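Local coordinates for aminotransferase class I and II (PDB 3OP7), which probably transfers amino groups between amino acids and keto acids, using pyridoxal phosphate held as a Schiff base on a lysine, at residues W61-P66 with Q83-N88; G92-V97 with I215-L220. All coordinates share one frame; numbering follows the deposited sequence.

Overall arrangement
Both contacts are built against the same mixed sheet, the central sheet of the large, PLP-binding domain of this aminotransferase; their centres lie about 11 Å apart. In contact 1 a turn packs on strand 84-87, at one edge of that sheet within the chain. The chain then runs straight from this strand into helix 89-101, whose 92-97 part packs on the inner strand 214-219 in contact 2. Thr87 packs against the helix, its OG1 3.4 Å from CB of Ala93. Contact 2 lies beside the cofactor: Ser219 OG is hydrogen-bonded to a phosphate oxygen of the PLP-modified Lys222. Contact 1 is more peripheral, its centre about 19 Å from the chain centre, against about 10 Å for that of contact 2.

Contact 1 of 2, residues W61-P66 with Q83-N88; sequences WIEGSP and QILQTN. With EDO (1,2-ethanediol), chain H.
Two waters link the side-chain amide of Gln86 to the type I beta turn from Trp61 to Gly64, which precedes helix 66-73 and packs on strand 84-87, the outermost strand of the mixed sheet within this chain. Each lies within hydrogen-bonding distance of Gln86 OE1 and a turn carbonyl, one 2.7 Å from Trp61 O, the other near Ile62 O, and probably shares its protons among its acceptors. With CG anti to the backbone N (chi1 -166°) and the chain extended beyond it, the Gln86 amide lies alongside Gly64, OE1 3.4 Å from its CA. Having no side chain, Gly64 lets Gln86 CB and amide come close, and its backbone angles (phi 99°, psi 151°) suit glycine. The one direct hydrogen bond between the segments runs from Gln86 N to Glu63 O, 3.0 Å. Beside it, CD2 of Leu85 lies across the extended Glu63 side chain, 3.7 Å from its CD. At the turn's start, O1 of a 1,2-ethanediol, probably from the crystallisation liquor, accepts from Ile62 N. Ser65 is the N-cap of helix 66-73, its OG bonded to Phe68 N. One backbone bond, water bridges and Glu63-Leu85 packing thus join turn and strand, while outside partners hold the side chains: Asp260 takes Gln86 NE2, and the cationic Arg245 and Lys69, salt-bridged to Glu63, would favour its ionised form.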
ATOM      1  N   TRP A  61      12.996  -1.336  -8.412  1.00 24.60           N
ATOM      2  CA  TRP A  61      12.515  -2.609  -8.889  1.00 24.06           C
ATOM      3  C   TRP A  61      11.002  -2.681  -8.659  1.00 24.13           C
ATOM      4  O   TRP A  61      10.512  -2.944  -7.548  1.00 24.13           O
ATOM      5  CB  TRP A  61      13.169  -3.762  -8.139  1.00 24.08           C
ATOM      6  CG  TRP A  61      14.644  -3.880  -8.353  1.00 24.02           C
ATOM      7  CD1 TRP A  61      15.635  -3.540  -7.484  1.00 26.30           C
ATOM      8  CD2 TRP A  61      15.286  -4.397  -9.515  1.00 25.12           C
ATOM      9  NE1 TRP A  61      16.861  -3.835  -8.027  1.00 27.69           N
ATOM     10  CE2 TRP A  61      16.680  -4.334  -9.283  1.00 28.28           C
ATOM     11  CE3 TRP A  61      14.820  -4.875 -10.745  1.00 29.21           C
ATOM     12  CZ2 TRP A  61      17.606  -4.757 -10.218  1.00 27.96           C
ATOM     13  CZ3 TRP A  61      15.760  -5.303 -11.685  1.00 28.73           C
ATOM     14  CH2 TRP A  61      17.119  -5.234 -11.403  1.00 28.77           C
ATOM     15  N   ILE A  62      10.265  -2.522  -9.727  1.00 24.49           N
ATOM     16  CA  ILE A  62       8.826  -2.435  -9.655  1.00 25.37           C
ATOM     17  C   ILE A  62       8.271  -3.690  -9.010  1.00 25.47           C
ATOM     18  O   ILE A  62       7.364  -3.616  -8.154  1.00 26.42           O
ATOM     19  CB  ILE A  62       8.222  -2.119 -11.071  1.00 26.19           C
ATOM     20  CG1 ILE A  62       8.655  -0.733 -11.534  1.00 30.00           C
ATOM     21  CG2 ILE A  62       6.715  -2.293 -11.072  1.00 28.86           C
ATOM     22  CD1 ILE A  62       8.056   0.471 -10.736  1.00 31.06           C
ATOM     23  N   GLU A  63       8.815  -4.854  -9.362  1.00 25.23           N
ATOM     24  CA  GLU A  63       8.218  -6.075  -8.858  1.00 25.83           C
ATOM     25  C   GLU A  63       9.019  -6.746  -7.780  1.00 24.59           C
ATOM     26  O   GLU A  63       8.691  -7.853  -7.401  1.00 23.64           O
ATOM     27  CB  GLU A  63       8.049  -7.043  -9.969  1.00 27.08           C
ATOM     28  CG  GLU A  63       7.065  -6.498 -10.980  1.00 30.60           C
ATOM     29  CD  GLU A  63       6.759  -7.448 -12.093  1.00 33.25           C
ATOM     30  OE1 GLU A  63       7.434  -8.459 -12.256  1.00 36.94           O
ATOM     31  OE2 GLU A  63       5.820  -7.145 -12.843  1.00 38.30           O
ATOM     32  N   GLY A  64      10.042  -6.054  -7.295  1.00 22.08           N
ATOM     33  CA  GLY A  64      11.053  -6.640  -6.421  1.00 23.59           C
ATOM     34  C   GLY A  64      12.316  -7.003  -7.214  1.00 23.33           C
ATOM     35  O   GLY A  64      12.260  -7.363  -8.404  1.00 23.44           O
ATOM     36  N   SER A  65      13.453  -6.960  -6.538  1.00 22.93           N
ATOM     37  CA  SER A  65      14.731  -7.197  -7.147  1.00 23.11           C
ATOM     38  C   SER A  65      14.864  -8.642  -7.582  1.00 23.58           C
ATOM     39  O   SER A  65      14.150  -9.539  -7.066  1.00 22.23           O
ATOM     40  CB  SER A  65      15.855  -6.872  -6.159  1.00 24.17           C
ATOM     41  OG  SER A  65      15.769  -7.655  -4.988  1.00 25.37           O
ATOM     42  N   PRO A  66      15.797  -8.905  -8.491  1.00 24.99           N
ATOM     43  CA  PRO A  66      16.006 -10.300  -8.894  1.00 25.64           C
ATOM     44  C   PRO A  66      16.437 -11.174  -7.722  1.00 24.99           C
ATOM     45  O   PRO A  66      16.049 -12.362  -7.628  1.00 26.03           O
ATOM     46  CB  PRO A  66      17.096 -10.169  -9.964  1.00 27.08           C
ATOM     47  CG  PRO A  66      16.869  -8.805 -10.542  1.00 27.90           C
ATOM     48  CD  PRO A  66      16.503  -7.965  -9.381  1.00 26.18           C
ATOM     49  N   GLN A  83       7.147 -16.227 -10.573  1.00 27.40           N
ATOM     50  CA  GLN A  83       5.876 -16.374  -9.884  1.00 26.56           C
ATOM     51  C   GLN A  83       5.771 -15.475  -8.623  1.00 25.41           C
ATOM     52  O   GLN A  83       4.768 -15.550  -7.891  1.00 24.46           O
ATOM     53  CB  GLN A  83       5.693 -17.825  -9.473  1.00 27.89           C
ATOM     54  CG  GLN A  83       5.541 -18.821 -10.647  1.00 28.33           C
ATOM     55  CD  GLN A  83       5.459 -20.233 -10.165  1.00 30.64           C
ATOM     56  OE1 GLN A  83       6.400 -21.017 -10.339  1.00 31.49           O
ATOM     57  NE2 GLN A  83       4.335 -20.591  -9.537  1.00 28.37           N
ATOM     58  N   ILE A  84       6.772 -14.610  -8.388  1.00 24.13           N
ATOM     59  CA  ILE A  84       6.843 -13.799  -7.149  1.00 23.74           C
ATOM     60  C   ILE A  84       6.641 -12.356  -7.471  1.00 23.86           C
ATOM     61  O   ILE A  84       7.344 -11.829  -8.359  1.00 24.35           O
ATOM     62  CB  ILE A  84       8.212 -13.957  -6.451  1.00 23.63           C
ATOM     63  CG1 ILE A  84       8.534 -15.443  -6.188  1.00 24.50           C
ATOM     64  CG2 ILE A  84       8.259 -13.174  -5.123  1.00 22.50           C
ATOM     65  CD1 ILE A  84       7.450 -16.266  -5.335  1.00 23.54           C
ATOM     66  N   LEU A  85       5.711 -11.710  -6.770  1.00 22.98           N
ATOM     67  CA  LEU A  85       5.538 -10.276  -6.827  1.00 22.92           C
ATOM     68  C   LEU A  85       5.725  -9.676  -5.439  1.00 23.03           C
ATOM     69  O   LEU A  85       5.017 -10.012  -4.498  1.00 21.91           O
ATOM     70  CB  LEU A  85       4.164  -9.855  -7.365  1.00 23.28           C
ATOM     71  CG  LEU A  85       3.819 -10.263  -8.786  1.00 26.54           C
ATOM     72  CD1 LEU A  85       2.362  -9.896  -9.064  1.00 25.73           C
ATOM     73  CD2 LEU A  85       4.778  -9.568  -9.777  1.00 27.28           C
ATOM     74  N   GLN A  86       6.635  -8.706  -5.346  1.00 22.65           N
ATOM     75  CA  GLN A  86       6.822  -7.942  -4.117  1.00 22.53           C
ATOM     76  C   GLN A  86       5.644  -7.033  -3.849  1.00 20.51           C
ATOM     77  O   GLN A  86       5.100  -6.397  -4.784  1.00 22.23           O
ATOM     78  CB  GLN A  86       8.082  -7.080  -4.230  1.00 20.87           C
ATOM     79  CG  GLN A  86       8.567  -6.491  -2.922  1.00 21.22           C
ATOM     80  CD  GLN A  86       9.934  -5.890  -3.101  1.00 20.96           C
ATOM     81  OE1 GLN A  86      10.052  -4.836  -3.676  1.00 20.45           O
ATOM     82  NE2 GLN A  86      10.957  -6.574  -2.666  1.00 19.34           N
ATOM     83  N   THR A  87       5.310  -6.898  -2.561  1.00 19.73           N
ATOM     84  CA  THR A  87       4.248  -6.026  -2.131  1.00 20.67           C
ATOM     85  C   THR A  87       4.611  -5.251  -0.870  1.00 20.90           C
ATOM     86  O   THR A  87       5.640  -5.569  -0.203  1.00 19.48           O
ATOM     87  CB  THR A  87       2.988  -6.868  -1.857  1.00 19.82           C
ATOM     88  OG1 THR A  87       3.299  -7.821  -0.826  1.00 19.50           O
ATOM     89  CG2 THR A  87       2.474  -7.562  -3.149  1.00 20.19           C
ATOM     90  N   ASN A  88       3.826  -4.218  -0.550  1.00 20.80           N
ATOM     91  CA  ASN A  88       3.985  -3.523   0.731  1.00 20.63           C
ATOM     92  C   ASN A  88       3.401  -4.338   1.873  1.00 20.86           C
ATOM     93  O   ASN A  88       2.242  -4.148   2.293  1.00 20.07           O
ATOM     94  CB  ASN A  88       3.449  -2.084   0.708  1.00 20.77           C
ATOM     95  CG  ASN A  88       1.944  -1.996   0.472  1.00 22.68           C
ATOM     96  OD1 ASN A  88       1.436  -2.670  -0.415  1.00 24.05           O
ATOM     97  ND2 ASN A  88       1.229  -1.142   1.255  1.00 25.70           N
TER
HETATM   98  C1  EDO H 405      12.523  -2.074 -12.827  1.00 48.59           C
HETATM   99  O1  EDO H 405      11.300  -2.735 -12.571  1.00 44.01           O
HETATM  100  C2  EDO H 405      13.168  -2.684 -14.072  1.00 49.49           C
HETATM  101  O2  EDO H 405      12.846  -4.071 -14.174  1.00 51.39           O
HETATM  102  O   HOH W   1      11.665  -3.095  -5.089  1.00 38.71           O
HETATM  103  O   HOH W   2       8.102  -3.556  -5.256  1.00 23.97           O

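Contact 2 of 2, residues G92-V97 with I215-L220; sequences GANLLV and IAVNSL
Apolar packing carries most of this contact, where Ala93 and Val97, one helical turn apart, meet Val217 and Ile215, alternate residues of a strand whose side chains emerge on the same side. Ala93 offers a single methyl, its CB 3.7 Å from CG1 of Val217 and equally near CG2, so the small residue fits where the two backbones draw closest. The wider gap at the other end is filled by larger side chains: Val97 and Ile215 meet tip to tip, CG2 to CG2 at 3.7 Å. In Ile215, CG1 is anti to the carbonyl carbon and the extended chi2 (170°) carries CD1 to 4.0 Å from Val97 CG1. The polar element is Asn94. Its OD1 sits over the fork of Val217, 3.4 Å from CG1, and is buried with no hydrogen-bond partner in the model. The amide is held by its other end, ND2 donating to Gln117 OE1 and Asp193 OD2. This is helix-on-sheet packing in the alpha/beta large domain of a fold-type I PLP enzyme, and the strand ends at Ser219, whose OG bonds the cofactor phosphate. Val234 touches Ala93, Val97 and Ile215, and Leu191 touches Asn94, Ile215 and Val217; helix 89-101 thus packs over three adjacent strands, 232-235, 214-219 and 189-193, its 92-97 part roughly antiparallel (155°) to the middle one with axes 8.2 Å apart, while Leu95 packs on Leu95 of the second subunit.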
ATOM      1  N   GLY A  92      -0.436  -5.525   1.652  1.00 18.96           N
ATOM      2  CA  GLY A  92      -0.549  -5.176   0.253  1.00 20.89           C
ATOM      3  C   GLY A  92      -0.768  -6.365  -0.632  1.00 20.55           C
ATOM      4  O   GLY A  92      -1.469  -6.244  -1.676  1.00 20.16           O
ATOM      5  N   ALA A  93      -0.225  -7.529  -0.237  1.00 19.92           N
ATOM      6  CA  ALA A  93      -0.378  -8.734  -1.021  1.00 20.15           C
ATOM      7  C   ALA A  93      -1.839  -9.259  -0.980  1.00 20.63           C
ATOM      8  O   ALA A  93      -2.445  -9.533  -2.024  1.00 19.73           O
ATOM      9  CB  ALA A  93       0.554  -9.818  -0.610  1.00 20.13           C
ATOM     10  N   ASN A  94      -2.406  -9.353   0.223  1.00 19.52           N
ATOM     11  CA  ASN A  94      -3.819  -9.752   0.318  1.00 20.61           C
ATOM     12  C   ASN A  94      -4.718  -8.820  -0.469  1.00 20.77           C
ATOM     13  O   ASN A  94      -5.621  -9.296  -1.178  1.00 21.84           O
ATOM     14  CB  ASN A  94      -4.328  -9.824   1.792  1.00 19.88           C
ATOM     15  CG  ASN A  94      -3.796 -10.985   2.576  1.00 22.39           C
ATOM     16  OD1 ASN A  94      -3.571 -12.092   2.054  1.00 22.12           O
ATOM     17  ND2 ASN A  94      -3.735 -10.800   3.902  1.00 22.52           N
ATOM     18  N   LEU A  95      -4.516  -7.507  -0.321  1.00 20.15           N
ATOM     19  CA  LEU A  95      -5.325  -6.536  -1.027  1.00 21.24           C
ATOM     20  C   LEU A  95      -5.149  -6.699  -2.527  1.00 21.66           C
ATOM     21  O   LEU A  95      -6.131  -6.654  -3.285  1.00 22.58           O
ATOM     22  CB  LEU A  95      -4.931  -5.118  -0.631  1.00 21.43           C
ATOM     23  CG  LEU A  95      -5.699  -4.019  -1.384  1.00 22.60           C
ATOM     24  CD1 LEU A  95      -7.209  -4.161  -1.227  1.00 24.06           C
ATOM     25  CD2 LEU A  95      -5.189  -2.663  -0.943  1.00 26.17           C
ATOM     26  N   LEU A  96      -3.914  -6.811  -2.989  1.00 21.43           N
ATOM     27  CA  LEU A  96      -3.669  -6.951  -4.437  1.00 20.68           C
ATOM     28  C   LEU A  96      -4.394  -8.187  -5.007  1.00 21.47           C
ATOM     29  O   LEU A  96      -5.016  -8.116  -6.079  1.00 23.88           O
ATOM     30  CB  LEU A  96      -2.202  -7.080  -4.706  1.00 21.76           C
ATOM     31  CG  LEU A  96      -1.769  -7.288  -6.175  1.00 21.34           C
ATOM     32  CD1 LEU A  96      -2.258  -6.124  -7.069  1.00 22.17           C
ATOM     33  CD2 LEU A  96      -0.235  -7.488  -6.240  1.00 21.26           C
ATOM     34  N   VAL A  97      -4.315  -9.300  -4.299  1.00 20.94           N
ATOM     35  CA  VAL A  97      -4.967 -10.550  -4.762  1.00 21.48           C
ATOM     36  C   VAL A  97      -6.489 -10.336  -4.880  1.00 23.49           C
ATOM     37  O   VAL A  97      -7.105 -10.567  -5.945  1.00 23.65           O
ATOM     38  CB  VAL A  97      -4.667 -11.746  -3.865  1.00 21.58           C
ATOM     39  CG1 VAL A  97      -5.531 -13.024  -4.261  1.00 21.59           C
ATOM     40  CG2 VAL A  97      -3.172 -12.071  -3.962  1.00 23.15           C
ATOM     41  N   ILE A 215      -2.676 -19.532  -3.921  1.00 23.20           N
ATOM     42  CA  ILE A 215      -2.103 -18.163  -4.007  1.00 21.52           C
ATOM     43  C   ILE A 215      -1.564 -17.923  -2.592  1.00 22.51           C
ATOM     44  O   ILE A 215      -2.349 -17.874  -1.626  1.00 22.88           O
ATOM     45  CB  ILE A 215      -3.141 -17.096  -4.382  1.00 20.70           C
ATOM     46  CG1 ILE A 215      -3.772 -17.391  -5.746  1.00 21.88           C
ATOM     47  CG2 ILE A 215      -2.500 -15.664  -4.342  1.00 19.88           C
ATOM     48  CD1 ILE A 215      -4.967 -16.503  -6.066  1.00 22.71           C
ATOM     49  N   ALA A 216      -0.233 -17.909  -2.459  1.00 22.16           N
ATOM     50  CA  ALA A 216       0.449 -17.732  -1.184  1.00 21.95           C
ATOM     51  C   ALA A 216       0.788 -16.284  -0.936  1.00 22.74           C
ATOM     52  O   ALA A 216       1.337 -15.628  -1.824  1.00 22.86           O
ATOM     53  CB  ALA A 216       1.729 -18.569  -1.152  1.00 22.44           C
ATOM     54  N   VAL A 217       0.410 -15.793   0.244  1.00 22.46           N
ATOM     55  CA  VAL A 217       0.730 -14.451   0.668  1.00 21.49           C
ATOM     56  C   VAL A 217       1.649 -14.608   1.861  1.00 21.57           C
ATOM     57  O   VAL A 217       1.433 -15.430   2.775  1.00 20.82           O
ATOM     58  CB  VAL A 217      -0.533 -13.612   0.991  1.00 20.88           C
ATOM     59  CG1 VAL A 217      -0.212 -12.429   1.936  1.00 20.32           C
ATOM     60  CG2 VAL A 217      -1.189 -13.109  -0.313  1.00 21.52           C
ATOM     61  N   ASN A 218       2.735 -13.836   1.868  1.00 20.68           N
ATOM     62  CA  ASN A 218       3.652 -13.915   2.989  1.00 21.25           C
ATOM     63  C   ASN A 218       4.384 -12.573   3.148  1.00 22.31           C
ATOM     64  O   ASN A 218       4.170 -11.637   2.381  1.00 21.51           O
ATOM     65  CB  ASN A 218       4.624 -15.082   2.814  1.00 22.70           C
ATOM     66  CG  ASN A 218       5.078 -15.732   4.165  1.00 25.01           C
ATOM     67  OD1 ASN A 218       5.295 -15.033   5.162  1.00 23.24           O
ATOM     68  ND2 ASN A 218       5.199 -17.093   4.202  1.00 24.04           N
ATOM     69  N   SER A 219       5.208 -12.489   4.182  1.00 22.55           N
ATOM     70  CA  SER A 219       6.006 -11.268   4.382  1.00 21.78           C
ATOM     71  C   SER A 219       7.124 -11.452   5.381  1.00 22.63           C
ATOM     72  O   SER A 219       7.254 -12.495   6.007  1.00 22.15           O
ATOM     73  CB  SER A 219       5.146 -10.118   4.794  1.00 24.21           C
ATOM     74  OG  SER A 219       4.879 -10.080   6.145  1.00 25.06           O
ATOM     75  N   LEU A 220       7.926 -10.411   5.514  1.00 21.54           N
ATOM     76  CA  LEU A 220       9.053 -10.427   6.439  1.00 22.65           C
ATOM     77  C   LEU A 220       8.652  -9.885   7.803  1.00 23.97           C
ATOM     78  O   LEU A 220       9.509  -9.764   8.676  1.00 22.45           O
ATOM     79  CB  LEU A 220      10.238  -9.675   5.898  1.00 23.48           C
ATOM     80  CG  LEU A 220      10.814 -10.238   4.567  1.00 24.56           C
ATOM     81  CD1 LEU A 220      11.975  -9.387   4.011  1.00 26.57           C
ATOM     82  CD2 LEU A 220      11.251 -11.703   4.700  1.00 25.17           C
TER